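PDB 3PGB: amine oxidase from Emericella nidulans, which probably oxidises primary amines to aldehydes with the help of a copper ion and a topaquinone cofactor formed from one of its own tyrosines. Local coordinates for residues F542-V556 with G595-P607. Residues are numbered along the deposited sequence; the frame is centred on the assembly and turned at random.
With CA (calcium ion), chain F; NAG (2-acetamido-2-deoxy-beta-D-glucopyranose), chain C.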
# COMPACT_ATOMS: atom_id res chain seq x y z
N PHE A 542 -7.45 -16.19 -14.03
CA PHE A 542 -8.84 -15.95 -13.66
C PHE A 542 -9.77 -16.71 -14.59
O PHE A 542 -9.62 -16.62 -15.81
CB PHE A 542 -9.19 -14.46 -13.77
CG PHE A 542 -8.45 -13.58 -12.81
CD1 PHE A 542 -8.96 -13.33 -11.55
CD2 PHE A 542 -7.25 -13.02 -13.17
CE1 PHE A 542 -8.28 -12.53 -10.67
CE2 PHE A 542 -6.57 -12.22 -12.30
CZ PHE A 542 -7.08 -11.98 -11.04
N ASP A 543 -10.71 -17.46 -14.03
CA ASP A 543 -11.79 -18.06 -14.81
C ASP A 543 -13.11 -17.57 -14.22
O ASP A 543 -13.83 -18.31 -13.54
CB ASP A 543 -11.73 -19.59 -14.76
CG ASP A 543 -10.56 -20.17 -15.55
OD1 ASP A 543 -9.92 -19.44 -16.34
OD2 ASP A 543 -10.29 -21.37 -15.39
N ILE A 544 -13.43 -16.31 -14.50
CA ILE A 544 -14.57 -15.66 -13.84
C ILE A 544 -15.88 -16.27 -14.33
O ILE A 544 -16.26 -16.12 -15.50
CB ILE A 544 -14.58 -14.13 -14.06
CG1 ILE A 544 -13.26 -13.49 -13.61
CG2 ILE A 544 -15.75 -13.49 -13.30
CD1 ILE A 544 -12.85 -13.81 -12.19
N LEU A 545 -16.57 -16.97 -13.43
CA LEU A 545 -17.84 -17.63 -13.75
C LEU A 545 -17.69 -18.51 -15.00
O LEU A 545 -18.57 -18.54 -15.86
CB LEU A 545 -18.96 -16.59 -13.92
CG LEU A 545 -19.27 -15.72 -12.69
CD1 LEU A 545 -20.14 -14.51 -13.03
CD2 LEU A 545 -19.92 -16.56 -11.58
N GLY A 546 -16.57 -19.22 -15.09
CA GLY A 546 -16.23 -20.03 -16.26
C GLY A 546 -14.99 -19.51 -16.96
O GLY A 546 -14.52 -18.41 -16.68
N PRO A 547 -14.44 -20.30 -17.90
CA PRO A 547 -13.21 -19.93 -18.57
C PRO A 547 -13.35 -18.77 -19.56
O PRO A 547 -12.40 -18.00 -19.74
CB PRO A 547 -12.80 -21.22 -19.29
CG PRO A 547 -14.08 -21.94 -19.53
CD PRO A 547 -15.02 -21.55 -18.43
N ASN A 548 -14.52 -18.64 -20.20
CA ASN A 548 -14.71 -17.60 -21.23
C ASN A 548 -14.83 -16.19 -20.64
O ASN A 548 -15.91 -15.78 -20.20
CB ASN A 548 -15.95 -17.92 -22.11
CG ASN A 548 -15.78 -19.20 -22.95
OD1 ASN A 548 -14.66 -19.65 -23.21
ND2 ASN A 548 -16.90 -19.78 -23.38
N ASN A 549 -13.70 -15.45 -20.61
CA ASN A 549 -13.63 -14.10 -20.04
C ASN A 549 -13.15 -13.02 -21.02
O ASN A 549 -12.67 -13.33 -22.12
CB ASN A 549 -12.69 -14.10 -18.83
CG ASN A 549 -13.17 -14.99 -17.71
OD1 ASN A 549 -12.38 -15.36 -16.82
ND2 ASN A 549 -14.45 -15.36 -17.72
N THR A 550 -13.28 -11.75 -20.61
CA THR A 550 -12.75 -10.61 -21.36
C THR A 550 -12.14 -9.58 -20.42
O THR A 550 -12.63 -9.38 -19.31
CB THR A 550 -13.86 -9.90 -22.18
OG1 THR A 550 -14.58 -10.86 -22.96
CG2 THR A 550 -13.25 -8.84 -23.10
N ILE A 551 -11.07 -8.92 -20.86
CA ILE A 551 -10.49 -7.81 -20.10
C ILE A 551 -11.18 -6.52 -20.50
O ILE A 551 -11.25 -6.20 -21.68
CB ILE A 551 -8.99 -7.65 -20.35
CG1 ILE A 551 -8.22 -8.88 -19.87
CG2 ILE A 551 -8.48 -6.39 -19.68
CD1 ILE A 551 -8.48 -9.28 -18.43
N GLU A 552 -11.71 -5.79 -19.52
CA GLU A 552 -12.31 -4.49 -19.78
C GLU A 552 -11.48 -3.43 -19.09
O GLU A 552 -11.11 -3.59 -17.93
CB GLU A 552 -13.76 -4.42 -19.28
CG GLU A 552 -14.47 -3.13 -19.72
CD GLU A 552 -15.92 -3.06 -19.27
OE1 GLU A 552 -16.70 -2.29 -19.87
OE2 GLU A 552 -16.29 -3.77 -18.31
N LEU A 553 -11.20 -2.35 -19.82
CA LEU A 553 -10.52 -1.19 -19.26
C LEU A 553 -11.58 -0.13 -19.02
O LEU A 553 -12.28 0.27 -19.94
CB LEU A 553 -9.45 -0.66 -20.21
CG LEU A 553 -8.40 -1.68 -20.67
CD1 LEU A 553 -7.46 -1.06 -21.70
CD2 LEU A 553 -7.62 -2.23 -19.48
N VAL A 554 -11.72 0.27 -17.76
CA VAL A 554 -12.65 1.31 -17.39
C VAL A 554 -11.80 2.45 -16.90
O VAL A 554 -11.09 2.32 -15.90
CB VAL A 554 -13.61 0.88 -16.29
CG1 VAL A 554 -14.51 2.05 -15.89
CG2 VAL A 554 -14.43 -0.30 -16.77
N SER A 555 -11.90 3.57 -17.61
CA SER A 555 -11.00 4.68 -17.42
C SER A 555 -11.78 5.90 -16.98
O SER A 555 -12.91 6.10 -17.40
CB SER A 555 -10.26 4.94 -18.74
OG SER A 555 -8.86 4.87 -18.55
N VAL A 556 -11.18 6.72 -16.12
CA VAL A 556 -11.76 7.99 -15.72
C VAL A 556 -10.96 9.07 -16.44
O VAL A 556 -9.76 9.20 -16.21
CB VAL A 556 -11.70 8.20 -14.19
CG1 VAL A 556 -12.32 9.53 -13.81
CG2 VAL A 556 -12.42 7.07 -13.48
N GLY A 595 -3.33 6.91 -12.11
CA GLY A 595 -4.21 5.76 -11.85
C GLY A 595 -5.59 5.85 -12.48
O GLY A 595 -6.57 5.37 -11.90
N GLN A 596 -5.66 6.44 -13.67
CA GLN A 596 -6.93 6.80 -14.30
C GLN A 596 -7.67 5.65 -14.96
O GLN A 596 -8.87 5.75 -15.21
CB GLN A 596 -6.74 7.96 -15.30
CG GLN A 596 -6.92 9.35 -14.64
CD GLN A 596 -6.39 10.52 -15.47
OE1 GLN A 596 -6.12 11.61 -14.93
NE2 GLN A 596 -6.26 10.32 -16.79
N THR A 597 -6.96 4.56 -15.23
CA THR A 597 -7.54 3.40 -15.91
C THR A 597 -7.62 2.20 -14.97
O THR A 597 -6.60 1.73 -14.44
CB THR A 597 -6.71 2.99 -17.14
OG1 THR A 597 -6.57 4.10 -18.04
CG2 THR A 597 -7.36 1.82 -17.87
N GLN A 598 -8.84 1.70 -14.76
CA GLN A 598 -9.05 0.48 -13.99
C GLN A 598 -9.07 -0.70 -14.95
O GLN A 598 -9.56 -0.59 -16.07
CB GLN A 598 -10.37 0.55 -13.21
CG GLN A 598 -10.43 1.64 -12.15
CD GLN A 598 -11.70 1.58 -11.31
OE1 GLN A 598 -12.54 0.70 -11.49
NE2 GLN A 598 -11.83 2.51 -10.37
N LEU A 599 -8.51 -1.83 -14.50
CA LEU A 599 -8.43 -3.04 -15.31
C LEU A 599 -9.29 -4.13 -14.68
O LEU A 599 -9.09 -4.48 -13.52
CB LEU A 599 -6.98 -3.49 -15.39
CG LEU A 599 -6.71 -4.66 -16.32
CD1 LEU A 599 -5.42 -4.45 -17.12
CD2 LEU A 599 -6.66 -5.94 -15.52
N HIS A 600 -10.25 -4.65 -15.45
CA HIS A 600 -11.22 -5.62 -14.97
C HIS A 600 -11.14 -6.92 -15.76
O HIS A 600 -11.01 -6.89 -16.98
CB HIS A 600 -12.65 -5.09 -15.11
CG HIS A 600 -12.90 -3.79 -14.42
ND1 HIS A 600 -14.03 -3.04 -14.66
CD2 HIS A 600 -12.17 -3.10 -13.51
CE1 HIS A 600 -14.00 -1.95 -13.91
NE2 HIS A 600 -12.88 -1.96 -13.21
N VAL A 601 -11.23 -8.06 -15.08
CA VAL A 601 -11.33 -9.35 -15.74
C VAL A 601 -12.77 -9.78 -15.60
O VAL A 601 -13.21 -10.10 -14.50
CB VAL A 601 -10.39 -10.41 -15.12
CG1 VAL A 601 -10.50 -11.73 -15.88
CG2 VAL A 601 -8.96 -9.93 -15.14
N VAL A 602 -13.52 -9.76 -16.71
CA VAL A 602 -14.97 -9.94 -16.66
C VAL A 602 -15.45 -11.09 -17.55
O VAL A 602 -14.71 -11.60 -18.38
CB VAL A 602 -15.72 -8.66 -17.10
CG1 VAL A 602 -15.19 -7.45 -16.37
CG2 VAL A 602 -15.63 -8.47 -18.60
N ASN A 603 -16.71 -11.48 -17.36
CA ASN A 603 -17.36 -12.44 -18.24
C ASN A 603 -18.58 -11.77 -18.86
O ASN A 603 -19.60 -11.57 -18.19
CB ASN A 603 -17.76 -13.70 -17.49
CG ASN A 603 -18.35 -14.77 -18.40
OD1 ASN A 603 -18.87 -14.47 -19.46
ND2 ASN A 603 -18.27 -16.02 -17.97
N GLN A 604 -18.47 -11.42 -20.14
CA GLN A 604 -19.53 -10.72 -20.84
C GLN A 604 -20.79 -11.55 -21.01
O GLN A 604 -21.86 -11.00 -21.21
CB GLN A 604 -19.05 -10.26 -22.21
CG GLN A 604 -17.94 -9.23 -22.19
CD GLN A 604 -17.59 -8.76 -23.58
OE1 GLN A 604 -18.30 -7.92 -24.16
NE2 GLN A 604 -16.51 -9.30 -24.15
N ASP A 605 -20.66 -12.87 -20.95
CA ASP A 605 -21.80 -13.77 -21.12
C ASP A 605 -22.54 -14.03 -19.81
O ASP A 605 -23.57 -14.71 -19.80
CB ASP A 605 -21.33 -15.10 -21.72
CG ASP A 605 -20.74 -14.93 -23.12
OD1 ASP A 605 -21.00 -13.88 -23.74
OD2 ASP A 605 -20.03 -15.84 -23.59
N LYS A 606 -22.03 -13.48 -18.70
CA LYS A 606 -22.69 -13.60 -17.40
C LYS A 606 -22.85 -12.22 -16.74
O LYS A 606 -22.26 -11.95 -15.70
CB LYS A 606 -21.91 -14.54 -16.49
CG LYS A 606 -21.97 -16.02 -16.91
CD LYS A 606 -23.20 -16.73 -16.34
CE LYS A 606 -23.10 -18.25 -16.50
NZ LYS A 606 -21.97 -18.86 -15.73
N PRO A 607 -23.67 -11.35 -17.35
CA PRO A 607 -23.91 -10.04 -16.76
C PRO A 607 -24.87 -10.13 -15.58
O PRO A 607 -25.63 -11.09 -15.48
CB PRO A 607 -24.57 -9.27 -17.91
CG PRO A 607 -25.35 -10.32 -18.64
CD PRO A 607 -24.53 -11.58 -18.53
CA CA F . -8.60 -18.03 -17.54
C1 NAG C . -17.17 -10.63 -28.23
C2 NAG C . -17.86 -10.75 -29.57
C3 NAG C . -19.28 -10.22 -29.41
C4 NAG C . -20.03 -11.00 -28.34
C5 NAG C . -19.20 -11.19 -27.07
C6 NAG C . -19.71 -12.41 -26.31
C7 NAG C . -16.83 -10.46 -31.79
C8 NAG C . -16.08 -9.53 -32.70
N2 NAG C . -17.14 -9.99 -30.58
O3 NAG C . -19.96 -10.31 -30.64
O4 NAG C . -21.22 -10.30 -27.99
O5 NAG C . -17.82 -11.43 -27.27
O6 NAG C . -20.59 -11.95 -25.33
O7 NAG C . -17.12 -11.59 -32.19
O HOH W 1 -10.41 -16.49 -18.40
O HOH W 2 -19.59 -18.10 -22.16
O HOH W 3 -16.34 -3.80 -15.75
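Strands 548-556 and 597-603 pair antiparallel in the enzyme domain of this copper amine oxidase, their axes 4.4 Å apart and their directions 159° from each other. Two-way backbone bonds at T550/V602, E552/H600 and V554/Q598 fix the register, and V556 N to Q596 O extends it. On the face carrying I551, L553, L599 and V601, I551 CD1 presses on V601 CG2 at 3.4 Å. With V601 CG1 anti to the backbone N (chi1 -179°), that methyl meets F542 CB at 3.7 Å, while CG2 lies over one face of the F542 ring; L688 also touches V601. On the other face, V554 CG2 approaches H600 CE1 obliquely at 3.3 Å. Two in-plane partners at its edge fix the rotation of the H600 ring: NE2 donates to a lone pair of Q598 OE1 (3.2 Å), and a water links ND1 to E552 OE2. Y521 of the second subunit packs on V554 and H600.

At the turn 543-546, I544 O accepts from both N603 ND2 (3.2 Å, 157° at the hydrogen, within the carbonyl plane) and N549 ND2. N549 OD1 in turn takes I544 N and a water bound to calcium, the ion held by F542 O and D543 OD1 together with D541, D687 and L688. Q604 NE2 donates to T550 OG1 (2.8 Å), which is also bonded to Q685. N549 thus braces the calcium-binding loop from within its own segment, and N603 ties that loop to the partner strand, through directional bonds that apolar contacts of F542 and I544 with V601 supplement.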